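PDB 6KCW: alginate lyase from Chitinophaga sp. MD30, which cleaves the polysaccharide alginate as a lyase of polysaccharide lyase family 36, with a lysine serving as both catalytic base and catalytic acid. Local coordinates for residues K170-A181 / T193-R204. Sequence-based numbering, arbitrary orientation.
Sequences KSNTGSNRDGRA and TAIRWTTNDAQR
The buried side-chain amide of N172 reads the backbone of W197 and T198 much as another peptide group would. N172 OD1 accepts from T198 N at 2.7 Å and, more weakly, from W197 N, while N172 ND2 donates to T198 O at 2.8 Å, close to the amide plane and in the plane of that carbonyl. CG sits between the backbone N and carbonyl carbon (chi1 77°), which turns the amide across to the 193-204 chain. An alanine here would probably leave both backbone groups of T198 without these mates and open a gap between the two loops.

The main chain of N172 is engaged as well: R204 NE donates to N172 O at 3.0 Å, in the guanidinium plane, with NH2 adding a weak second bond, and E243 O takes NH1. S171 OG returns a bond to R204 O, and water 1 links that oxygen to N172 N. Farther along, D201 OD1 receives G174 N through its syn lone pair at 2.8 Å. Water 2 donates to D201 OD1 and G174 O and accepts from T198 OG1; G174 O and T198 O, both acceptors, lie only 2.9 Å apart, and the water and N172 ND2 supply a donor to each. R196 NH1 reaches S175 O only weakly; its firmer partner is D138, through a salt bridge from NH2.

At the other end the segments pair as an antiparallel hairpin, joined by a reciprocal pair of bonds, A181 N to T193 O and T193 N to A181 O. The W197 indole packs on the face of the hairpin that carries A181 and I195, with I195 CG2 over one face of the ring; A181 CB lies 3.5 Å from W197 CZ2, and W197 NE1 donates a weak bond to K170 O. Apolar packing thus backs the hairpin, while beyond it side chains and waters take over the bonding that regular strand pairing no longer supplies, tying two loops at the edge of this concanavalin-like sandwich.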
loop_
_atom_site.group_PDB
_atom_site.type_symbol
_atom_site.label_atom_id
_atom_site.label_comp_id
_atom_site.label_asym_id
_atom_site.label_seq_id
_atom_site.Cartn_x
_atom_site.Cartn_y
_atom_site.Cartn_z
ATOM N N LYS A 170 14.005 -1.509 3.659
ATOM C CA LYS A 170 15.121 -1.514 4.594
ATOM C C LYS A 170 15.388 -0.082 5.029
ATOM O O LYS A 170 15.518 0.809 4.183
ATOM C CB LYS A 170 16.361 -2.127 3.947
ATOM C CG LYS A 170 17.607 -2.172 4.804
ATOM C CD LYS A 170 18.795 -2.415 3.884
ATOM C CE LYS A 170 19.861 -3.272 4.538
ATOM N NZ LYS A 170 20.893 -2.456 5.220
ATOM N N SER A 171 15.448 0.138 6.342
ATOM C CA SER A 171 15.815 1.443 6.877
ATOM C C SER A 171 17.199 1.873 6.398
ATOM O O SER A 171 18.088 1.047 6.157
ATOM C CB SER A 171 15.806 1.408 8.401
ATOM O OG SER A 171 14.618 0.822 8.868
ATOM N N ASN A 172 17.381 3.190 6.275
ATOM C CA ASN A 172 18.711 3.744 6.101
ATOM C C ASN A 172 19.261 4.069 7.486
ATOM O O ASN A 172 18.593 3.862 8.501
ATOM C CB ASN A 172 18.684 4.947 5.157
ATOM C CG ASN A 172 18.140 6.224 5.820
ATOM O OD1 ASN A 172 16.922 6.417 5.941
ATOM N ND2 ASN A 172 19.045 7.109 6.227
ATOM N N THR A 173 20.511 4.521 7.541
ATOM C CA THR A 173 21.130 4.977 8.779
ATOM C C THR A 173 21.628 6.403 8.591
ATOM O O THR A 173 22.188 6.732 7.541
ATOM C CB THR A 173 22.319 4.101 9.185
ATOM O OG1 THR A 173 23.372 4.283 8.235
ATOM C CG2 THR A 173 21.952 2.651 9.210
ATOM N N GLY A 174 21.434 7.241 9.609
ATOM C CA GLY A 174 21.944 8.606 9.563
ATOM C C GLY A 174 21.541 9.334 8.296
ATOM O O GLY A 174 20.380 9.303 7.873
ATOM N N SER A 175 22.500 10.014 7.670
ATOM C CA SER A 175 22.255 10.673 6.395
ATOM C C SER A 175 22.698 9.827 5.206
ATOM O O SER A 175 22.771 10.344 4.087
ATOM C CB SER A 175 22.938 12.046 6.359
ATOM O OG SER A 175 22.187 13.008 7.096
ATOM N N ASN A 176 22.961 8.534 5.425
ATOM C CA ASN A 176 23.427 7.627 4.384
ATOM C C ASN A 176 22.274 7.164 3.499
ATOM O O ASN A 176 21.106 7.107 3.916
ATOM C CB ASN A 176 24.111 6.391 4.979
ATOM C CG ASN A 176 25.268 6.740 5.891
ATOM O OD1 ASN A 176 26.253 7.351 5.462
ATOM N ND2 ASN A 176 25.163 6.347 7.160
ATOM N N ARG A 177 22.627 6.824 2.264
ATOM C CA ARG A 177 21.699 6.239 1.298
ATOM C C ARG A 177 21.835 4.723 1.287
ATOM O O ARG A 177 22.089 4.111 0.257
ATOM C CB ARG A 177 21.945 6.823 -0.090
ATOM C CG ARG A 177 20.803 6.653 -1.090
ATOM C CD ARG A 177 21.338 6.608 -2.520
ATOM N NE ARG A 177 20.284 6.336 -3.498
ATOM C CZ ARG A 177 20.437 5.534 -4.553
ATOM N NH1 ARG A 177 21.596 4.919 -4.758
ATOM N NH2 ARG A 177 19.431 5.336 -5.397
ATOM N N ASP A 178 21.688 4.103 2.454
ATOM C CA ASP A 178 21.870 2.667 2.593
ATOM C C ASP A 178 20.561 1.933 2.864
ATOM O O ASP A 178 20.583 0.733 3.153
ATOM C CB ASP A 178 22.911 2.371 3.682
ATOM C CG ASP A 178 22.591 3.032 5.012
ATOM O OD1 ASP A 178 21.694 3.909 5.066
ATOM O OD2 ASP A 178 23.261 2.678 6.011
ATOM N N GLY A 179 19.419 2.604 2.742
ATOM C CA GLY A 179 18.139 1.937 2.840
ATOM C C GLY A 179 17.793 1.212 1.554
ATOM O O GLY A 179 18.614 1.052 0.652
ATOM N N ARG A 180 16.540 0.773 1.466
ATOM C CA ARG A 180 16.099 0.049 0.282
ATOM C C ARG A 180 14.588 0.145 0.153
ATOM O O ARG A 180 13.871 0.017 1.148
ATOM C CB ARG A 180 16.510 -1.431 0.347
ATOM C CG ARG A 180 16.538 -2.119 -1.001
ATOM C CD ARG A 180 17.942 -2.018 -1.639
ATOM N NE ARG A 180 18.054 -2.940 -2.770
ATOM C CZ ARG A 180 18.709 -4.099 -2.740
ATOM N NH1 ARG A 180 19.344 -4.477 -1.638
ATOM N NH2 ARG A 180 18.751 -4.868 -3.823
ATOM N N ALA A 181 14.110 0.331 -1.079
ATOM C CA ALA A 181 12.686 0.225 -1.397
ATOM C C ALA A 181 12.518 -0.682 -2.609
ATOM O O ALA A 181 13.112 -0.425 -3.660
ATOM C CB ALA A 181 12.079 1.609 -1.670
ATOM N N THR A 193 15.534 -0.103 -5.594
ATOM C CA THR A 193 16.512 0.968 -5.490
ATOM C C THR A 193 17.012 1.112 -4.060
ATOM O O THR A 193 16.270 0.896 -3.095
ATOM C CB THR A 193 15.941 2.319 -5.925
ATOM O OG1 THR A 193 16.935 3.336 -5.711
ATOM C CG2 THR A 193 14.726 2.661 -5.098
ATOM N N ALA A 194 18.275 1.504 -3.932
ATOM C CA ALA A 194 18.728 1.989 -2.649
ATOM C C ALA A 194 18.133 3.376 -2.443
ATOM O O ALA A 194 17.762 4.062 -3.399
ATOM C CB ALA A 194 20.255 1.995 -2.585
ATOM N N ILE A 195 18.002 3.784 -1.182
ATOM C CA ILE A 195 17.186 4.947 -0.859
ATOM C C ILE A 195 17.599 5.469 0.503
ATOM O O ILE A 195 18.134 4.735 1.335
ATOM C CB ILE A 195 15.680 4.577 -0.892
ATOM C CG1 ILE A 195 14.800 5.814 -1.037
ATOM C CG2 ILE A 195 15.300 3.818 0.357
ATOM C CD1 ILE A 195 13.307 5.503 -1.018
ATOM N N ARG A 196 17.353 6.756 0.730
ATOM C CA ARG A 196 17.457 7.376 2.041
ATOM C C ARG A 196 16.039 7.673 2.500
ATOM O O ARG A 196 15.313 8.408 1.823
ATOM C CB ARG A 196 18.318 8.638 1.960
ATOM C CG ARG A 196 18.406 9.487 3.227
ATOM C CD ARG A 196 19.614 10.419 3.158
ATOM N NE ARG A 196 19.563 11.302 1.996
ATOM C CZ ARG A 196 20.334 12.380 1.833
ATOM N NH1 ARG A 196 21.232 12.727 2.758
ATOM N NH2 ARG A 196 20.196 13.130 0.744
ATOM N N TRP A 197 15.625 7.051 3.609
ATOM C CA TRP A 197 14.295 7.283 4.165
ATOM C C TRP A 197 14.272 8.466 5.116
ATOM O O TRP A 197 13.348 9.285 5.068
ATOM C CB TRP A 197 13.787 6.058 4.928
ATOM C CG TRP A 197 13.602 4.854 4.091
ATOM C CD1 TRP A 197 14.409 3.776 4.047
ATOM C CD2 TRP A 197 12.527 4.600 3.175
ATOM N NE1 TRP A 197 13.917 2.858 3.156
ATOM C CE2 TRP A 197 12.758 3.339 2.608
ATOM C CE3 TRP A 197 11.393 5.320 2.784
ATOM C CZ2 TRP A 197 11.901 2.770 1.662
ATOM C CZ3 TRP A 197 10.547 4.764 1.848
ATOM C CH2 TRP A 197 10.806 3.497 1.294
ATOM N N THR A 198 15.270 8.549 5.991
ATOM C CA THR A 198 15.280 9.490 7.096
ATOM C C THR A 198 16.685 10.054 7.260
ATOM O O THR A 198 17.677 9.425 6.867
ATOM C CB THR A 198 14.841 8.801 8.400
ATOM O OG1 THR A 198 15.720 7.706 8.674
ATOM C CG2 THR A 198 13.427 8.240 8.278
ATOM N N THR A 199 16.768 11.258 7.842
ATOM C CA THR A 199 18.029 11.728 8.397
ATOM C C THR A 199 18.014 11.799 9.918
ATOM O O THR A 199 19.078 11.981 10.524
ATOM C CB THR A 199 18.424 13.092 7.807
ATOM O OG1 THR A 199 17.286 13.958 7.750
ATOM C CG2 THR A 199 18.998 12.913 6.398
ATOM N N ASN A 200 16.852 11.619 10.541
ATOM C CA ASN A 200 16.711 11.524 11.991
ATOM C C ASN A 200 16.654 10.051 12.384
ATOM O O ASN A 200 15.672 9.365 12.077
ATOM C CB ASN A 200 15.446 12.248 12.443
ATOM C CG ASN A 200 15.138 12.032 13.913
ATOM O OD1 ASN A 200 16.027 11.803 14.727
ATOM N ND2 ASN A 200 13.853 12.104 14.260
ATOM N N ASP A 201 17.694 9.574 13.091
ATOM C CA ASP A 201 17.781 8.170 13.495
ATOM C C ASP A 201 16.679 7.754 14.466
ATOM O O ASP A 201 16.394 6.564 14.571
ATOM C CB ASP A 201 19.134 7.868 14.149
ATOM C CG ASP A 201 20.264 7.732 13.145
ATOM O OD1 ASP A 201 19.992 7.416 11.971
ATOM O OD2 ASP A 201 21.436 7.938 13.545
ATOM N N ALA A 202 16.073 8.685 15.200
ATOM C CA ALA A 202 14.964 8.324 16.079
ATOM C C ALA A 202 13.703 7.974 15.306
ATOM O O ALA A 202 12.737 7.496 15.909
ATOM C CB ALA A 202 14.658 9.465 17.066
ATOM N N GLN A 203 13.688 8.208 13.996
ATOM C CA GLN A 203 12.535 7.925 13.152
ATOM C C GLN A 203 12.866 6.948 12.023
ATOM O O GLN A 203 12.110 6.864 11.056
ATOM C CB GLN A 203 11.983 9.226 12.567
ATOM C CG GLN A 203 11.358 10.202 13.580
ATOM C CD GLN A 203 10.123 9.629 14.266
ATOM O OE1 GLN A 203 9.569 8.608 13.841
ATOM N NE2 GLN A 203 9.697 10.274 15.340
ATOM N N ARG A 204 13.984 6.218 12.108
ATOM C CA ARG A 204 14.452 5.413 10.978
ATOM C C ARG A 204 13.749 4.072 10.845
ATOM O O ARG A 204 13.879 3.438 9.795
ATOM C CB ARG A 204 15.953 5.157 11.092
ATOM C CG ARG A 204 16.347 4.518 12.405
ATOM C CD ARG A 204 17.855 4.441 12.507
ATOM N NE ARG A 204 18.342 3.498 11.510
ATOM C CZ ARG A 204 18.638 2.231 11.761
ATOM N NH1 ARG A 204 18.532 1.752 12.990
ATOM N NH2 ARG A 204 19.044 1.450 10.778
HETATM O O HOH W 1 14.847 4.378 7.757
HETATM O O HOH W 2 18.159 8.721 9.804
HETATM O O HOH W 3 21.647 12.812 9.510
#